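Local coordinates for erythrocyte membrane protein 1 (Plasmodium falciparum, PDB 2XU0) that probably binds receptors on host cells, this chain being its N-terminal NTS-DBL1 piece, a domain involved in rosetting, at residues A[219-222]-A[223-227]; A[249-252]-A[253-256]; A[356-359]-A[360-363]; A[372-375]-A[376-380]. The protein carries 10 engineered substitutions. All coordinates share one frame; numbering follows the deposited sequence.

Interaction 1: residues A[219-222]-A[223-227]; sequences KGLQ and VVFKK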
loop_
_atom_site.group_PDB
_atom_site.type_symbol
_atom_site.label_atom_id
_atom_site.label_comp_id
_atom_site.label_asym_id
_atom_site.label_seq_id
_atom_site.Cartn_x
_atom_site.Cartn_y
_atom_site.Cartn_z
ATOM N N LYS A 219 -8.385 -19.216 -11.254
ATOM C CA LYS A 219 -8.988 -20.313 -12.012
ATOM C C LYS A 219 -10.508 -20.270 -11.930
ATOM O O LYS A 219 -11.162 -20.446 -12.955
ATOM C CB LYS A 219 -8.395 -21.662 -11.586
ATOM C CG LYS A 219 -6.927 -21.712 -11.973
ATOM C CD LYS A 219 -6.224 -23.022 -11.722
ATOM C CE LYS A 219 -4.731 -22.829 -11.894
ATOM N NZ LYS A 219 -4.329 -22.655 -13.320
ATOM N N GLY A 220 -11.039 -19.936 -10.742
ATOM C CA GLY A 220 -12.470 -19.763 -10.531
ATOM C C GLY A 220 -13.011 -18.612 -11.349
ATOM O O GLY A 220 -14.020 -18.759 -12.045
ATOM N N LEU A 221 -12.283 -17.481 -11.337
ATOM C CA LEU A 221 -12.646 -16.274 -12.089
ATOM C C LEU A 221 -12.658 -16.501 -13.586
ATOM O O LEU A 221 -13.589 -16.051 -14.241
ATOM C CB LEU A 221 -11.754 -15.074 -11.716
ATOM C CG LEU A 221 -12.073 -14.408 -10.397
ATOM C CD1 LEU A 221 -10.926 -13.538 -9.930
ATOM C CD2 LEU A 221 -13.351 -13.592 -10.492
ATOM N N GLN A 222 -11.673 -17.230 -14.131
ATOM C CA GLN A 222 -11.692 -17.530 -15.566
ATOM C C GLN A 222 -12.840 -18.456 -16.011
ATOM O O GLN A 222 -13.342 -18.286 -17.123
ATOM C CB GLN A 222 -10.314 -17.887 -16.154
ATOM C CG GLN A 222 -9.524 -18.933 -15.409
ATOM C CD GLN A 222 -8.051 -18.859 -15.738
ATOM O OE1 GLN A 222 -7.320 -17.968 -15.282
ATOM N NE2 GLN A 222 -7.578 -19.833 -16.498
ATOM N N VAL A 223 -13.338 -19.325 -15.093
ATOM C CA VAL A 223 -14.486 -20.216 -15.321
ATOM C C VAL A 223 -15.768 -19.357 -15.323
ATOM O O VAL A 223 -16.547 -19.422 -16.281
ATOM C CB VAL A 223 -14.542 -21.378 -14.280
ATOM C CG1 VAL A 223 -15.899 -22.098 -14.304
ATOM C CG2 VAL A 223 -13.396 -22.377 -14.496
ATOM N N VAL A 224 -15.957 -18.518 -14.275
ATOM C CA VAL A 224 -17.121 -17.614 -14.163
ATOM C C VAL A 224 -17.203 -16.672 -15.366
ATOM O O VAL A 224 -18.279 -16.510 -15.946
ATOM C CB VAL A 224 -17.167 -16.839 -12.823
ATOM C CG1 VAL A 224 -18.432 -15.986 -12.723
ATOM C CG2 VAL A 224 -17.096 -17.790 -11.649
ATOM N N PHE A 225 -16.061 -16.091 -15.767
ATOM C CA PHE A 225 -16.010 -15.171 -16.904
ATOM C C PHE A 225 -16.238 -15.809 -18.281
ATOM O O PHE A 225 -16.680 -15.116 -19.201
ATOM C CB PHE A 225 -14.784 -14.256 -16.828
ATOM C CG PHE A 225 -14.983 -13.013 -15.974
ATOM C CD1 PHE A 225 -15.720 -11.929 -16.453
ATOM C CD2 PHE A 225 -14.362 -12.893 -14.737
ATOM C CE1 PHE A 225 -15.875 -10.770 -15.687
ATOM C CE2 PHE A 225 -14.475 -11.713 -13.990
ATOM C CZ PHE A 225 -15.230 -10.659 -14.469
ATOM N N LYS A 226 -15.993 -17.136 -18.408
ATOM C CA LYS A 226 -16.256 -17.917 -19.631
ATOM C C LYS A 226 -17.795 -18.094 -19.773
ATOM O O LYS A 226 -18.356 -17.849 -20.842
ATOM C CB LYS A 226 -15.533 -19.270 -19.553
ATOM C CG LYS A 226 -15.568 -20.068 -20.862
ATOM C CD LYS A 226 -14.713 -21.322 -20.775
ATOM C CE LYS A 226 -14.785 -22.164 -22.024
ATOM N NZ LYS A 226 -14.079 -23.463 -21.841
ATOM N N LYS A 227 -18.465 -18.438 -18.653
ATOM C CA LYS A 227 -19.918 -18.550 -18.529
ATOM C C LYS A 227 -20.579 -17.221 -18.872
ATOM O O LYS A 227 -21.477 -17.201 -19.713
ATOM C CB LYS A 227 -20.306 -18.988 -17.105
ATOM C CG LYS A 227 -19.894 -20.415 -16.795
ATOM C CD LYS A 227 -20.059 -20.727 -15.343
ATOM C CE LYS A 227 -19.912 -22.198 -15.053
ATOM N NZ LYS A 227 -20.208 -22.486 -13.631
#
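F225 sets the edge of its ring against the carbonyl oxygen of L221, one turn earlier in helix 216-231. Its CB lies 3.4 Å from L221 O. CG also passes near that oxygen. CD2 comes closest, at 3.3 Å from L221 O, which sits near the ring plane. Further out, the ring meets a side chain instead of backbone: F225 CE2 is 4.1 Å from L221 CD2. The two side chains lie side by side and point the same way. L221 CG is anti to the carbonyl carbon (chi1 -77°), and F225 takes roughly the same turn (chi1 -85°), which sends leucine and ring along the same flank of the helix.

L221 O is gripped by the backbone as well. F225 N donates to it at 2.9 Å. The next bond back, V224 N to G220 O at 3.0 Å, is almost straight (172° at the hydrogen). V223 N has a longer bond to K219 O and a weak second one to G220 O. K226 N to Q222 O is also weak. The valines lean on carbonyls too: V224 CG2 is 3.2 Å from G220 O, and V223 CG2 is 3.3 Å from K219 O. G220 has no side chain and is buried, as are L221, V224 and F225.

This is plain helical packing within the Duffy-binding part of the chain. L157 of helix 154-175 touches L221, V224 and F225. L146, in a loop, touches L221 and V224. On the side of helix 249-268, the F225 ring meets W256 edge to face.

Interaction 2: residues A[249-252]-A[253-256]; sequences YAKL and REDW. Engineered in segment 249-252: A250 (natural residue Ser).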
loop_
_atom_site.group_PDB
_atom_site.type_symbol
_atom_site.label_atom_id
_atom_site.label_comp_id
_atom_site.label_asym_id
_atom_site.label_seq_id
_atom_site.Cartn_x
_atom_site.Cartn_y
_atom_site.Cartn_z
ATOM N N TYR A 249 -11.313 -12.023 -22.946
ATOM C CA TYR A 249 -11.597 -12.108 -21.529
ATOM C C TYR A 249 -10.947 -10.998 -20.748
ATOM O O TYR A 249 -11.552 -10.519 -19.800
ATOM C CB TYR A 249 -11.276 -13.503 -20.989
ATOM C CG TYR A 249 -12.141 -14.571 -21.625
ATOM C CD1 TYR A 249 -13.477 -14.724 -21.258
ATOM C CD2 TYR A 249 -11.640 -15.401 -22.620
ATOM C CE1 TYR A 249 -14.285 -15.688 -21.853
ATOM C CE2 TYR A 249 -12.439 -16.375 -23.219
ATOM C CZ TYR A 249 -13.762 -16.512 -22.834
ATOM O OH TYR A 249 -14.552 -17.467 -23.422
ATOM N N ALA A 250 -9.777 -10.511 -21.200
ATOM C CA ALA A 250 -9.094 -9.396 -20.546
ATOM C C ALA A 250 -9.943 -8.111 -20.620
ATOM O O ALA A 250 -10.114 -7.445 -19.599
ATOM C CB ALA A 250 -7.725 -9.174 -21.169
ATOM N N LYS A 251 -10.539 -7.823 -21.791
ATOM C CA LYS A 251 -11.387 -6.655 -22.011
ATOM C C LYS A 251 -12.720 -6.824 -21.263
ATOM O O LYS A 251 -13.214 -5.889 -20.636
ATOM C CB LYS A 251 -11.615 -6.439 -23.504
ATOM C CG LYS A 251 -12.377 -5.170 -23.817
ATOM C CD LYS A 251 -12.819 -5.128 -25.283
ATOM C CE LYS A 251 -13.751 -3.970 -25.579
ATOM N NZ LYS A 251 -13.164 -2.654 -25.193
ATOM N N LEU A 252 -13.266 -8.037 -21.300
ATOM C CA LEU A 252 -14.504 -8.395 -20.614
ATOM C C LEU A 252 -14.394 -8.200 -19.090
ATOM O O LEU A 252 -15.331 -7.680 -18.473
ATOM C CB LEU A 252 -14.877 -9.850 -20.959
ATOM C CG LEU A 252 -16.204 -10.371 -20.413
ATOM C CD1 LEU A 252 -17.381 -9.748 -21.154
ATOM C CD2 LEU A 252 -16.265 -11.882 -20.524
ATOM N N ARG A 253 -13.263 -8.620 -18.491
ATOM C CA ARG A 253 -13.054 -8.466 -17.046
ATOM C C ARG A 253 -12.819 -7.007 -16.644
ATOM O O ARG A 253 -13.293 -6.595 -15.589
ATOM C CB ARG A 253 -11.896 -9.331 -16.560
ATOM C CG ARG A 253 -12.124 -10.812 -16.692
ATOM C CD ARG A 253 -11.429 -11.427 -15.509
ATOM N NE ARG A 253 -10.435 -12.393 -15.895
ATOM C CZ ARG A 253 -9.607 -12.996 -15.057
ATOM N NH1 ARG A 253 -9.625 -12.703 -13.762
ATOM N NH2 ARG A 253 -8.746 -13.889 -15.507
ATOM N N GLU A 254 -12.105 -6.227 -17.496
ATOM C CA GLU A 254 -11.828 -4.793 -17.332
ATOM C C GLU A 254 -13.126 -4.005 -17.257
ATOM O O GLU A 254 -13.239 -3.087 -16.438
ATOM C CB GLU A 254 -11.093 -4.251 -18.577
ATOM C CG GLU A 254 -9.599 -4.435 -18.551
ATOM C CD GLU A 254 -8.892 -4.113 -19.856
ATOM O OE1 GLU A 254 -7.686 -4.442 -19.949
ATOM O OE2 GLU A 254 -9.529 -3.546 -20.780
ATOM N N ASP A 255 -14.051 -4.277 -18.221
ATOM C CA ASP A 255 -15.340 -3.591 -18.322
ATOM C C ASP A 255 -16.241 -4.033 -17.207
ATOM O O ASP A 255 -16.908 -3.199 -16.615
ATOM C CB ASP A 255 -15.985 -3.847 -19.691
ATOM C CG ASP A 255 -15.267 -3.104 -20.794
ATOM O OD1 ASP A 255 -14.264 -2.400 -20.489
ATOM O OD2 ASP A 255 -15.736 -3.162 -21.944
ATOM N N TRP A 256 -16.204 -5.322 -16.846
ATOM C CA TRP A 256 -16.983 -5.769 -15.711
ATOM C C TRP A 256 -16.573 -4.962 -14.480
ATOM O O TRP A 256 -17.443 -4.468 -13.773
ATOM C CB TRP A 256 -16.814 -7.277 -15.464
ATOM C CG TRP A 256 -17.819 -7.806 -14.478
ATOM C CD1 TRP A 256 -19.076 -8.252 -14.755
ATOM C CD2 TRP A 256 -17.694 -7.817 -13.047
ATOM N NE1 TRP A 256 -19.723 -8.604 -13.590
ATOM C CE2 TRP A 256 -18.901 -8.338 -12.525
ATOM C CE3 TRP A 256 -16.672 -7.445 -12.150
ATOM C CZ2 TRP A 256 -19.116 -8.504 -11.150
ATOM C CZ3 TRP A 256 -16.877 -7.631 -10.789
ATOM C CH2 TRP A 256 -18.095 -8.134 -10.299
HETATM O O HOH W 1 -15.925 -1.722 -24.296
HETATM O O HOH W 2 -12.595 -1.875 -22.616
#
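The first turns of helix 249-268, in the Duffy-binding part of the chain, carry a water-bridged lysine-aspartate pair spaced i to i+4. K251 NZ and D255 OD2 are 4.2 Å apart, too far for a salt bridge. Two waters fill in. Each accepts a bond from K251 NZ and donates one to the carboxylate. One joins NZ (3.0 Å) to D255 OD2 (2.8 Å); the other joins NZ to D255 OD1. The lysine chain runs extended until chi4 (55°), where it bends and turns NZ to the waters. D255 OD2 has a second partner in Y240 OH, and OD1 binds a glycerol, probably from the crystallisation liquor.

E254 lies back along the previous turn, with CG 3.2 Å from A250 O. A250 is an engineered residue, serine in nature. The tip of E254 forms a salt bridge with R206. R253 begins beside Y249 O, its CG 3.2 Å away. Its NH1 goes on to V203 O and Q218. Backbone bonds join all four i to i+4 pairs, from R253 N to Y249 O through W256 N to L252 O.

W256 is buried against L157 and L158 of helix 154-175, and Y249 meets Y229 of helix 216-231 edge to face.

Interaction 3: residues A[356-359]-A[360-363]; sequences QTNL and AHNQ. Engineered in segment 360-363: A360 (natural residue Ser).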
loop_
_atom_site.group_PDB
_atom_site.type_symbol
_atom_site.label_atom_id
_atom_site.label_comp_id
_atom_site.label_asym_id
_atom_site.label_seq_id
_atom_site.Cartn_x
_atom_site.Cartn_y
_atom_site.Cartn_z
ATOM N N GLN A 356 29.771 7.831 31.942
ATOM C CA GLN A 356 30.971 7.303 32.608
ATOM C C GLN A 356 32.020 6.766 31.611
ATOM O O GLN A 356 32.932 6.035 32.016
ATOM C CB GLN A 356 30.582 6.208 33.612
ATOM C CG GLN A 356 29.634 6.695 34.699
ATOM C CD GLN A 356 29.321 5.599 35.669
ATOM O OE1 GLN A 356 30.135 5.248 36.542
ATOM N NE2 GLN A 356 28.125 5.043 35.533
ATOM N N THR A 357 31.895 7.139 30.314
ATOM C CA THR A 357 32.794 6.688 29.241
ATOM C C THR A 357 33.535 7.857 28.609
ATOM O O THR A 357 32.954 8.926 28.388
ATOM C CB THR A 357 32.011 5.837 28.207
ATOM O OG1 THR A 357 31.477 4.695 28.873
ATOM C CG2 THR A 357 32.859 5.370 27.017
ATOM N N ASN A 358 34.820 7.636 28.318
ATOM C CA ASN A 358 35.694 8.594 27.657
ATOM C C ASN A 358 36.533 7.829 26.634
ATOM O O ASN A 358 37.561 7.241 26.985
ATOM C CB ASN A 358 36.567 9.335 28.671
ATOM C CG ASN A 358 37.090 10.651 28.161
ATOM O OD1 ASN A 358 37.835 10.719 27.174
ATOM N ND2 ASN A 358 36.713 11.730 28.835
ATOM N N LEU A 359 36.056 7.805 25.369
ATOM C CA LEU A 359 36.716 7.100 24.267
ATOM C C LEU A 359 38.101 7.674 23.906
ATOM O O LEU A 359 38.981 6.922 23.472
ATOM C CB LEU A 359 35.796 6.982 23.032
ATOM C CG LEU A 359 34.431 6.301 23.236
ATOM C CD1 LEU A 359 33.574 6.433 22.008
ATOM C CD2 LEU A 359 34.581 4.842 23.570
ATOM N N ALA A 360 38.300 8.990 24.145
ATOM C CA ALA A 360 39.546 9.727 23.912
ATOM C C ALA A 360 40.700 9.232 24.791
ATOM O O ALA A 360 41.856 9.322 24.381
ATOM C CB ALA A 360 39.317 11.208 24.152
ATOM N N HIS A 361 40.386 8.748 26.006
ATOM C CA HIS A 361 41.354 8.224 26.971
ATOM C C HIS A 361 41.293 6.693 27.022
ATOM O O HIS A 361 42.013 6.070 27.811
ATOM C CB HIS A 361 41.087 8.813 28.377
ATOM C CG HIS A 361 41.175 10.309 28.458
ATOM N ND1 HIS A 361 42.178 11.018 27.809
ATOM C CD2 HIS A 361 40.396 11.181 29.139
ATOM C CE1 HIS A 361 41.958 12.292 28.094
ATOM N NE2 HIS A 361 40.900 12.441 28.894
ATOM N N ASN A 362 40.438 6.095 26.164
ATOM C CA ASN A 362 40.147 4.662 26.075
ATOM C C ASN A 362 39.552 4.106 27.391
ATOM O O ASN A 362 39.801 2.956 27.768
ATOM C CB ASN A 362 41.339 3.844 25.530
ATOM C CG ASN A 362 40.973 2.445 25.061
ATOM O OD1 ASN A 362 40.000 2.229 24.317
ATOM N ND2 ASN A 362 41.740 1.456 25.509
ATOM N N GLN A 363 38.747 4.938 28.080
ATOM C CA GLN A 363 38.070 4.553 29.319
ATOM C C GLN A 363 36.607 4.182 29.009
ATOM O O GLN A 363 35.755 5.055 28.804
ATOM C CB GLN A 363 38.183 5.658 30.387
ATOM C CG GLN A 363 37.924 5.162 31.812
ATOM C CD GLN A 363 36.452 5.103 32.161
ATOM O OE1 GLN A 363 35.734 6.107 32.100
ATOM N NE2 GLN A 363 35.975 3.922 32.544
#
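A tight reversal with a G1 beta bulge turns the chain at 358-363, in the surface loop between strand 345-346 and helix 371-407. N358 and Q363 form a single antiparallel, hydrogen-bonded bridge. N358 N donates to Q363 O at 2.8 Å, in the carbonyl plane and nearly straight. Q363 N returns a bond to N358 O, also 2.8 Å. T357 CA adds a CH...O contact of 3.4 Å to Q363 O.

Inside the turn the bonds are weaker. H361 N reaches both N358 O and N358 OD1, each weakly, and N362 N bonds weakly to L359 O. The N358 side chain leans over the bend because its CG is anti to the backbone N (chi1 -158°). Its OD1 then lies 3.3 Å from H361 CD2 and 3.4 Å from CB of A360, an engineered residue that is serine in nature. The N358 and H361 side chains cross at a slant, although the amide and imidazole planes are only 17° apart.

T357 OG1 bonds to D353 O and F365 N, and A360 shares backbone bonds with L472. N362 has a positive phi (61°), the left-handed conformation typical of the first residue of a G1 bulge; here N362 and Q363 together face N358.

Interaction 4: residues A[372-375]-A[376-380]; sequences RCQD and QCIKY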
loop_
_atom_site.group_PDB
_atom_site.type_symbol
_atom_site.label_atom_id
_atom_site.label_comp_id
_atom_site.label_asym_id
_atom_site.label_seq_id
_atom_site.Cartn_x
_atom_site.Cartn_y
_atom_site.Cartn_z
ATOM N N ARG A 372 21.093 -3.008 27.129
ATOM C CA ARG A 372 19.755 -3.027 26.513
ATOM C C ARG A 372 19.663 -2.084 25.280
ATOM O O ARG A 372 18.870 -2.349 24.371
ATOM C CB ARG A 372 18.656 -2.646 27.516
ATOM C CG ARG A 372 18.521 -3.581 28.709
ATOM C CD ARG A 372 17.163 -3.463 29.389
ATOM N NE ARG A 372 16.901 -2.133 29.954
ATOM C CZ ARG A 372 17.280 -1.736 31.166
ATOM N NH1 ARG A 372 17.973 -2.549 31.954
ATOM N NH2 ARG A 372 16.977 -0.519 31.594
ATOM N N CYS A 373 20.447 -0.968 25.275
ATOM C CA CYS A 373 20.537 -0.052 24.133
ATOM C C CYS A 373 21.185 -0.822 22.997
ATOM O O CYS A 373 20.651 -0.812 21.896
ATOM C CB CYS A 373 21.326 1.214 24.456
ATOM S SG CYS A 373 21.588 2.305 23.027
ATOM N N GLN A 374 22.296 -1.538 23.288
ATOM C CA GLN A 374 22.997 -2.400 22.333
ATOM C C GLN A 374 22.022 -3.405 21.674
ATOM O O GLN A 374 21.968 -3.463 20.449
ATOM C CB GLN A 374 24.190 -3.115 23.001
ATOM C CG GLN A 374 25.041 -3.932 22.031
ATOM C CD GLN A 374 26.219 -4.606 22.684
ATOM O OE1 GLN A 374 27.341 -4.508 22.201
ATOM N NE2 GLN A 374 25.995 -5.329 23.780
ATOM N N ASP A 375 21.212 -4.117 22.478
ATOM C CA ASP A 375 20.225 -5.102 22.010
ATOM C C ASP A 375 19.127 -4.489 21.113
ATOM O O ASP A 375 18.731 -5.116 20.124
ATOM C CB ASP A 375 19.593 -5.852 23.197
ATOM C CG ASP A 375 20.586 -6.481 24.168
ATOM O OD1 ASP A 375 21.696 -6.876 23.723
ATOM O OD2 ASP A 375 20.260 -6.571 25.372
ATOM N N GLN A 376 18.633 -3.280 21.465
ATOM C CA GLN A 376 17.607 -2.585 20.692
ATOM C C GLN A 376 18.196 -2.057 19.374
ATOM O O GLN A 376 17.552 -2.141 18.329
ATOM C CB GLN A 376 16.972 -1.463 21.527
ATOM C CG GLN A 376 15.506 -1.175 21.185
ATOM C CD GLN A 376 14.616 -2.398 21.233
ATOM O OE1 GLN A 376 14.191 -2.926 20.198
ATOM N NE2 GLN A 376 14.324 -2.876 22.431
ATOM N N CYS A 377 19.440 -1.573 19.421
ATOM C CA CYS A 377 20.167 -1.063 18.260
ATOM C C CYS A 377 20.446 -2.159 17.238
ATOM O O CYS A 377 20.199 -1.936 16.054
ATOM C CB CYS A 377 21.431 -0.333 18.686
ATOM S SG CYS A 377 21.110 1.237 19.537
ATOM N N ILE A 378 20.856 -3.364 17.712
ATOM C CA ILE A 378 21.122 -4.564 16.905
ATOM C C ILE A 378 19.839 -4.951 16.159
ATOM O O ILE A 378 19.882 -5.112 14.941
ATOM C CB ILE A 378 21.668 -5.737 17.779
ATOM C CG1 ILE A 378 23.113 -5.472 18.312
ATOM C CG2 ILE A 378 21.513 -7.113 17.095
ATOM C CD1 ILE A 378 24.327 -5.899 17.442
ATOM N N LYS A 379 18.709 -5.065 16.892
ATOM C CA LYS A 379 17.389 -5.375 16.365
ATOM C C LYS A 379 16.894 -4.320 15.336
ATOM O O LYS A 379 16.353 -4.690 14.280
ATOM C CB LYS A 379 16.378 -5.491 17.511
ATOM C CG LYS A 379 16.121 -6.915 17.991
ATOM C CD LYS A 379 15.368 -6.932 19.329
ATOM C CE LYS A 379 13.863 -6.980 19.175
ATOM N NZ LYS A 379 13.172 -6.835 20.484
ATOM N N TYR A 380 17.067 -3.025 15.652
ATOM C CA TYR A 380 16.679 -1.923 14.766
ATOM C C TYR A 380 17.531 -1.980 13.492
ATOM O O TYR A 380 17.000 -1.828 12.400
ATOM C CB TYR A 380 16.860 -0.548 15.458
ATOM C CG TYR A 380 16.520 0.622 14.559
ATOM C CD1 TYR A 380 15.194 0.967 14.300
ATOM C CD2 TYR A 380 17.518 1.339 13.908
ATOM C CE1 TYR A 380 14.870 2.017 13.436
ATOM C CE2 TYR A 380 17.208 2.401 13.053
ATOM C CZ TYR A 380 15.881 2.725 12.809
ATOM O OH TYR A 380 15.568 3.768 11.971
#
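C373 and C377 stand one turn apart on the same flank of helix 371-407, in the C-terminal Duffy-binding-like subdomain. Their SG atoms are 3.7 Å apart but are not bonded to each other. Each belongs to a different disulfide: C373 with C338, at the end of helix 311-338, and C377 with C467. Two cross-links thus leave one helical turn side by side. The C373 sulfur is anti to its own backbone N (chi1 175°), and the C377 sulfur is anti to its carbonyl carbon (chi1 -69°). These different rotations bring the two sulfurs toward each other.

The backbone polar groups are paired in regular alpha-helical fashion. C377 N donates to C373 O at 2.9 Å, nearly along the C=O axis. I378 N donates to Q374 O at 3.0 Å, and Q376 N to R372 O at 3.1 Å. K379 N to D375 O is the longest of the four, at 3.2 Å. Beyond them, Y380 N is taken by Q376 O. The R372 side chain turns away from the turn; its guanidinium has long, weak ion pairs with E337 and D369.

Side-chain carbons rest on the same acceptors. I378 CG1 sits 3.1 Å from Q374 O, and K379 CB lies over D375 O. Q376 touches K333 of helix 311-338, and the buried Y380 packs on I331 and V334 there. C377 SG lies only 3.2 Å from C373 O, a contact and not a hydrogen bond, since that sulfur is tied up in its disulfide with C467.

In the fold
Interactions 1 and 2 form one neighbourhood. Their centres are about 12 Å apart, and F225 CD2 packs 3.4 Å from R253 CD, which joins helix 216-231 to helix 249-268. Interactions 3 and 4 share the C-terminal subdomain on the opposite side of the chain's centre. Their centres are about 21 Å apart, and their nearest atoms about 12 Å apart. Between the two groups the gap is large: centres of interactions 1 and 3 are about 71 Å apart. All four lie away from the magnesium site and the proline pocket. Interaction 4 is nonetheless on helix 371-407, which further along supplies L396 and M400 to that pocket.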